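Local structure of C381 turret protein (Sulfolobus turreted icosahedral virus, 4IND) at residues F31-I45 and S57-I71. The protein forms the pentameric turret of an archaeal virus, a tower of jelly-roll domains that probably projects from the capsid vertices and may meet the host cell. Residues are numbered along the deposited sequence; the frame is centred on the assembly and turned at random.
Sequences FVNSIFVGSYKLKQI and SAPVVPLGPNASIII
Phe36 holds CG trans to its backbone nitrogen (chi1 -176°), which brings the ring against Ala67, whose CB meets it obliquely, 3.5 Å from Phe36 CZ, while Ile69 CG1 lies at the ring edge. Tyr40 instead has CG wedged between backbone N and carbonyl carbon (chi1 72°), a rotamer that lays the ring obliquely against Pro59, with Tyr40 CD1 3.6 Å from Pro59 CB; Leu28 of helix 25-31 touches both residues. Phe31 adds a crosswise contact: Ile69 CD1 meets the rim of its ring near the ring plane, 3.7 Å from Phe31 CZ. Alongside, Ile35 and Ile71 point the same way, with Ile35 CG2 3.7 Å from Ile71 CG1. Lys41 and Lys43 spend their extended chains on apolar neighbours: Lys41 CE comes within 3.5 Å of Pro62 CB, and Lys43 CB rests on CG2 of Val60.

Two antiparallel ladders carry these side chains. Val37 and Ser68 exchange both backbone bonds, and Ile70 N adds a bond of 2.9 Å to Ile35 O. Lys41 with Val60 and Lys43 with Ala58 are likewise doubly bonded; the straightest link, Lys43 N to Ala58 O, has an N-H...O angle of 172°. Between the ladders, Pro62 CD approaches Ser39 O to 3.2 Å, where the loops 38-40 and 61-66 meet. At the Gln44 and Ser57 end of the hairpin ladder a water donates to Gln44 OE1 and is also hydrogen-bonded to Ser57 OG, while the backbone N of Ser57 is bonded to Asn13 of a neighbouring subunit. Val37 and Ile70 pack on Asn52 of another subunit. The chain thus passes from edge strand 36-37 into the hairpin 41-49/52-60 and returns as strand 67-71; both pairs lie within the first, galactose-binding-like domain, consistent with the antiparallel strand pairing of a jelly roll.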
loop_
_atom_site.group_PDB
_atom_site.type_symbol
_atom_site.label_atom_id
_atom_site.label_comp_id
_atom_site.label_asym_id
_atom_site.label_seq_id
_atom_site.Cartn_x
_atom_site.Cartn_y
_atom_site.Cartn_z
ATOM N N PHE A 31 11.024 -32.145 -15.061
ATOM C CA PHE A 31 10.785 -32.645 -13.707
ATOM C C PHE A 31 11.758 -33.762 -13.326
ATOM O O PHE A 31 12.345 -33.750 -12.243
ATOM C CB PHE A 31 9.320 -33.133 -13.621
ATOM C CG PHE A 31 8.847 -33.485 -12.232
ATOM C CD1 PHE A 31 8.579 -32.491 -11.303
ATOM C CD2 PHE A 31 8.570 -34.817 -11.893
ATOM C CE1 PHE A 31 8.085 -32.820 -10.022
ATOM C CE2 PHE A 31 8.097 -35.154 -10.636
ATOM C CZ PHE A 31 7.853 -34.163 -9.693
ATOM N N VAL A 32 11.944 -34.718 -14.219
ATOM C CA VAL A 32 12.804 -35.866 -13.937
ATOM C C VAL A 32 14.284 -35.626 -14.334
ATOM O O VAL A 32 15.084 -36.552 -14.392
ATOM C CB VAL A 32 12.236 -37.153 -14.569
ATOM C CG1 VAL A 32 10.797 -37.345 -14.126
ATOM C CG2 VAL A 32 12.344 -37.110 -16.118
ATOM N N ASN A 33 14.631 -34.369 -14.617
ATOM C CA ASN A 33 16.034 -33.965 -14.785
ATOM C C ASN A 33 16.284 -32.732 -13.901
ATOM O O ASN A 33 17.064 -31.843 -14.249
ATOM C CB ASN A 33 16.324 -33.641 -16.248
ATOM C CG ASN A 33 17.814 -33.403 -16.530
ATOM O OD1 ASN A 33 18.694 -33.767 -15.739
ATOM N ND2 ASN A 33 18.098 -32.797 -17.681
ATOM N N SER A 34 15.614 -32.681 -12.761
ATOM C CA SER A 34 15.826 -31.545 -11.862
ATOM C C SER A 34 15.496 -31.859 -10.425
ATOM O O SER A 34 16.344 -31.701 -9.546
ATOM C CB SER A 34 15.017 -30.329 -12.337
ATOM O OG SER A 34 13.657 -30.675 -12.493
ATOM N N ILE A 35 14.266 -32.302 -10.175
ATOM C CA ILE A 35 13.800 -32.435 -8.793
ATOM C C ILE A 35 13.188 -33.791 -8.409
ATOM O O ILE A 35 12.881 -34.024 -7.251
ATOM C CB ILE A 35 12.822 -31.307 -8.426
ATOM C CG1 ILE A 35 11.537 -31.387 -9.249
ATOM C CG2 ILE A 35 13.491 -29.943 -8.610
ATOM C CD1 ILE A 35 10.477 -30.332 -8.845
ATOM N N PHE A 36 13.034 -34.686 -9.377
ATOM C CA PHE A 36 12.456 -35.997 -9.090
ATOM C C PHE A 36 13.531 -37.066 -8.899
ATOM O O PHE A 36 14.448 -37.177 -9.713
ATOM C CB PHE A 36 11.447 -36.404 -10.184
ATOM C CG PHE A 36 10.738 -37.711 -9.905
ATOM C CD1 PHE A 36 9.673 -37.762 -9.016
ATOM C CD2 PHE A 36 11.131 -38.873 -10.547
ATOM C CE1 PHE A 36 9.015 -38.957 -8.761
ATOM C CE2 PHE A 36 10.488 -40.082 -10.308
ATOM C CZ PHE A 36 9.419 -40.126 -9.417
ATOM N N VAL A 37 13.410 -37.842 -7.823
ATOM C CA VAL A 37 14.368 -38.880 -7.482
ATOM C C VAL A 37 13.647 -40.210 -7.586
ATOM O O VAL A 37 12.607 -40.408 -6.961
ATOM C CB VAL A 37 14.917 -38.693 -6.041
ATOM C CG1 VAL A 37 15.980 -39.744 -5.716
ATOM C CG2 VAL A 37 15.455 -37.273 -5.852
ATOM N N GLY A 38 14.207 -41.125 -8.375
ATOM C CA GLY A 38 13.640 -42.457 -8.528
ATOM C C GLY A 38 13.156 -42.712 -9.946
ATOM O O GLY A 38 13.384 -41.921 -10.839
ATOM N N SER A 39 12.480 -43.839 -10.131
ATOM C CA SER A 39 11.936 -44.218 -11.425
ATOM C C SER A 39 10.452 -43.881 -11.504
ATOM O O SER A 39 9.812 -43.587 -10.493
ATOM C CB SER A 39 12.143 -45.715 -11.660
ATOM O OG SER A 39 13.520 -46.032 -11.750
ATOM N N TYR A 40 9.899 -43.924 -12.713
ATOM C CA TYR A 40 8.466 -43.762 -12.871
ATOM C C TYR A 40 8.009 -44.604 -14.033
ATOM O O TYR A 40 8.816 -45.026 -14.855
ATOM C CB TYR A 40 8.089 -42.307 -13.074
ATOM C CG TYR A 40 8.473 -41.758 -14.420
ATOM C CD1 TYR A 40 7.617 -41.880 -15.509
ATOM C CD2 TYR A 40 9.684 -41.105 -14.599
ATOM C CE1 TYR A 40 7.965 -41.359 -16.745
ATOM C CE2 TYR A 40 10.042 -40.588 -15.823
ATOM C CZ TYR A 40 9.174 -40.708 -16.889
ATOM O OH TYR A 40 9.512 -40.197 -18.121
ATOM N N LYS A 41 6.718 -44.898 -14.074
ATOM C CA LYS A 41 6.108 -45.595 -15.205
ATOM C C LYS A 41 4.976 -44.704 -15.668
ATOM O O LYS A 41 4.171 -44.234 -14.860
ATOM C CB LYS A 41 5.491 -46.937 -14.792
ATOM C CG LYS A 41 6.413 -47.941 -14.157
ATOM C CD LYS A 41 5.587 -49.149 -13.658
ATOM C CE LYS A 41 6.476 -50.266 -13.130
ATOM N NZ LYS A 41 5.675 -51.287 -12.391
ATOM N N LEU A 42 4.890 -44.469 -16.969
ATOM C CA LEU A 42 3.850 -43.572 -17.465
ATOM C C LEU A 42 2.589 -44.400 -17.622
ATOM O O LEU A 42 2.588 -45.433 -18.269
ATOM C CB LEU A 42 4.266 -42.950 -18.785
ATOM C CG LEU A 42 3.524 -41.687 -19.208
ATOM C CD1 LEU A 42 3.825 -40.518 -18.268
ATOM C CD2 LEU A 42 3.919 -41.345 -20.646
ATOM N N LYS A 43 1.507 -43.974 -16.987
ATOM C CA LYS A 43 0.276 -44.758 -17.032
ATOM C C LYS A 43 -0.939 -43.921 -17.319
ATOM O O LYS A 43 -0.997 -42.732 -17.015
ATOM C CB LYS A 43 0.046 -45.517 -15.721
ATOM C CG LYS A 43 0.997 -46.668 -15.489
ATOM C CD LYS A 43 0.562 -47.512 -14.301
ATOM C CE LYS A 43 1.496 -48.702 -14.106
ATOM N NZ LYS A 43 1.431 -49.245 -12.714
ATOM N N GLN A 44 -1.944 -44.559 -17.891
ATOM C CA GLN A 44 -3.181 -43.846 -18.102
ATOM C C GLN A 44 -3.990 -43.847 -16.803
ATOM O O GLN A 44 -4.309 -44.908 -16.255
ATOM C CB GLN A 44 -3.977 -44.463 -19.250
ATOM C CG GLN A 44 -5.181 -43.616 -19.624
ATOM C CD GLN A 44 -5.693 -43.899 -21.015
ATOM O OE1 GLN A 44 -5.177 -43.375 -22.010
ATOM N NE2 GLN A 44 -6.728 -44.724 -21.094
ATOM N N ILE A 45 -4.313 -42.656 -16.325
ATOM C CA ILE A 45 -4.959 -42.446 -15.034
ATOM C C ILE A 45 -6.365 -41.879 -15.278
ATOM O O ILE A 45 -6.541 -40.942 -16.052
ATOM C CB ILE A 45 -4.147 -41.406 -14.197
ATOM C CG1 ILE A 45 -2.784 -41.981 -13.795
ATOM C CG2 ILE A 45 -4.935 -40.906 -12.993
ATOM C CD1 ILE A 45 -2.848 -43.341 -13.161
ATOM N N SER A 57 -2.364 -39.168 -18.984
ATOM C CA SER A 57 -1.203 -40.056 -18.862
ATOM C C SER A 57 -0.207 -39.373 -17.945
ATOM O O SER A 57 0.221 -38.265 -18.231
ATOM C CB SER A 57 -0.568 -40.292 -20.228
ATOM O OG SER A 57 -1.460 -40.989 -21.061
ATOM N N ALA A 58 0.137 -40.027 -16.839
ATOM C CA ALA A 58 0.942 -39.400 -15.791
ATOM C C ALA A 58 1.960 -40.386 -15.243
ATOM O O ALA A 58 1.760 -41.597 -15.346
ATOM C CB ALA A 58 0.033 -38.876 -14.673
ATOM N N PRO A 59 3.055 -39.875 -14.661
ATOM C CA PRO A 59 4.076 -40.755 -14.075
ATOM C C PRO A 59 3.565 -41.391 -12.769
ATOM O O PRO A 59 2.951 -40.709 -11.936
ATOM C CB PRO A 59 5.248 -39.783 -13.811
ATOM C CG PRO A 59 4.531 -38.459 -13.551
ATOM C CD PRO A 59 3.449 -38.458 -14.601
ATOM N N VAL A 60 3.760 -42.692 -12.620
ATOM C CA VAL A 60 3.394 -43.390 -11.391
ATOM C C VAL A 60 4.646 -43.968 -10.743
ATOM O O VAL A 60 5.479 -44.550 -11.433
ATOM C CB VAL A 60 2.429 -44.562 -11.699
ATOM C CG1 VAL A 60 1.999 -45.261 -10.399
ATOM C CG2 VAL A 60 1.210 -44.059 -12.470
ATOM N N VAL A 61 4.767 -43.832 -9.427
ATOM C CA VAL A 61 5.879 -44.438 -8.705
ATOM C C VAL A 61 5.731 -45.961 -8.733
ATOM O O VAL A 61 4.705 -46.512 -8.324
ATOM C CB VAL A 61 5.955 -43.941 -7.256
ATOM C CG1 VAL A 61 7.168 -44.576 -6.549
ATOM C CG2 VAL A 61 6.038 -42.420 -7.218
ATOM N N PRO A 62 6.757 -46.659 -9.223
ATOM C CA PRO A 62 6.623 -48.112 -9.359
ATOM C C PRO A 62 6.887 -48.835 -8.050
ATOM O O PRO A 62 7.337 -48.194 -7.095
ATOM C CB PRO A 62 7.714 -48.467 -10.377
ATOM C CG PRO A 62 8.731 -47.393 -10.228
ATOM C CD PRO A 62 8.000 -46.139 -9.822
ATOM N N LEU A 63 6.632 -50.144 -8.026
ATOM C CA LEU A 63 6.945 -50.975 -6.870
ATOM C C LEU A 63 8.410 -50.828 -6.527
ATOM O O LEU A 63 9.257 -50.800 -7.418
ATOM C CB LEU A 63 6.656 -52.439 -7.170
ATOM C CG LEU A 63 5.181 -52.783 -7.329
ATOM C CD1 LEU A 63 5.035 -54.230 -7.773
ATOM C CD2 LEU A 63 4.467 -52.535 -6.015
ATOM N N GLY A 64 8.713 -50.748 -5.237
ATOM C CA GLY A 64 10.083 -50.562 -4.796
ATOM C C GLY A 64 10.173 -49.430 -3.796
ATOM O O GLY A 64 9.200 -49.141 -3.101
ATOM N N PRO A 65 11.347 -48.787 -3.711
ATOM C CA PRO A 65 11.548 -47.714 -2.738
ATOM C C PRO A 65 10.676 -46.527 -3.079
ATOM O O PRO A 65 10.274 -46.373 -4.239
ATOM C CB PRO A 65 13.027 -47.352 -2.920
ATOM C CG PRO A 65 13.355 -47.809 -4.322
ATOM C CD PRO A 65 12.560 -49.055 -4.507
ATOM N N ASN A 66 10.383 -45.698 -2.088
ATOM C CA ASN A 66 9.677 -44.466 -2.354
ATOM C C ASN A 66 10.473 -43.617 -3.335
ATOM O O ASN A 66 11.699 -43.683 -3.380
ATOM C CB ASN A 66 9.462 -43.672 -1.066
ATOM C CG ASN A 66 8.584 -44.397 -0.057
ATOM O OD1 ASN A 66 7.878 -45.365 -0.386
ATOM N ND2 ASN A 66 8.633 -43.934 1.185
ATOM N N ALA A 67 9.771 -42.831 -4.134
ATOM C CA ALA A 67 10.413 -41.760 -4.899
ATOM C C ALA A 67 10.494 -40.529 -3.996
ATOM O O ALA A 67 9.904 -40.507 -2.912
ATOM C CB ALA A 67 9.619 -41.455 -6.149
ATOM N N SER A 68 11.223 -39.504 -4.438
ATOM C CA SER A 68 11.326 -38.268 -3.688
ATOM C C SER A 68 11.262 -37.080 -4.619
ATOM O O SER A 68 11.661 -37.162 -5.776
ATOM C CB SER A 68 12.652 -38.203 -2.925
ATOM O OG SER A 68 12.824 -39.321 -2.086
ATOM N N ILE A 69 10.761 -35.968 -4.105
ATOM C CA ILE A 69 10.960 -34.696 -4.764
ATOM C C ILE A 69 11.907 -33.911 -3.867
ATOM O O ILE A 69 11.712 -33.838 -2.660
ATOM C CB ILE A 69 9.642 -33.952 -4.943
ATOM C CG1 ILE A 69 8.751 -34.719 -5.927
ATOM C CG2 ILE A 69 9.901 -32.524 -5.479
ATOM C CD1 ILE A 69 7.319 -34.223 -5.982
ATOM N N ILE A 70 12.960 -33.366 -4.461
ATOM C CA ILE A 70 13.979 -32.651 -3.717
ATOM C C ILE A 70 14.344 -31.378 -4.487
ATOM O O ILE A 70 14.767 -31.448 -5.652
ATOM C CB ILE A 70 15.253 -33.519 -3.540
ATOM C CG1 ILE A 70 14.935 -34.820 -2.780
ATOM C CG2 ILE A 70 16.314 -32.750 -2.779
ATOM C CD1 ILE A 70 16.192 -35.681 -2.511
ATOM N N ILE A 71 14.189 -30.220 -3.849
ATOM C CA ILE A 71 14.485 -28.953 -4.509
ATOM C C ILE A 71 15.494 -28.112 -3.733
ATOM O O ILE A 71 15.146 -27.511 -2.723
ATOM C CB ILE A 71 13.197 -28.118 -4.699
ATOM C CG1 ILE A 71 12.078 -28.993 -5.272
ATOM C CG2 ILE A 71 13.456 -26.933 -5.623
ATOM C CD1 ILE A 71 10.689 -28.302 -5.319
HETATM O O HOH W 1 -4.071 -40.611 -21.603
#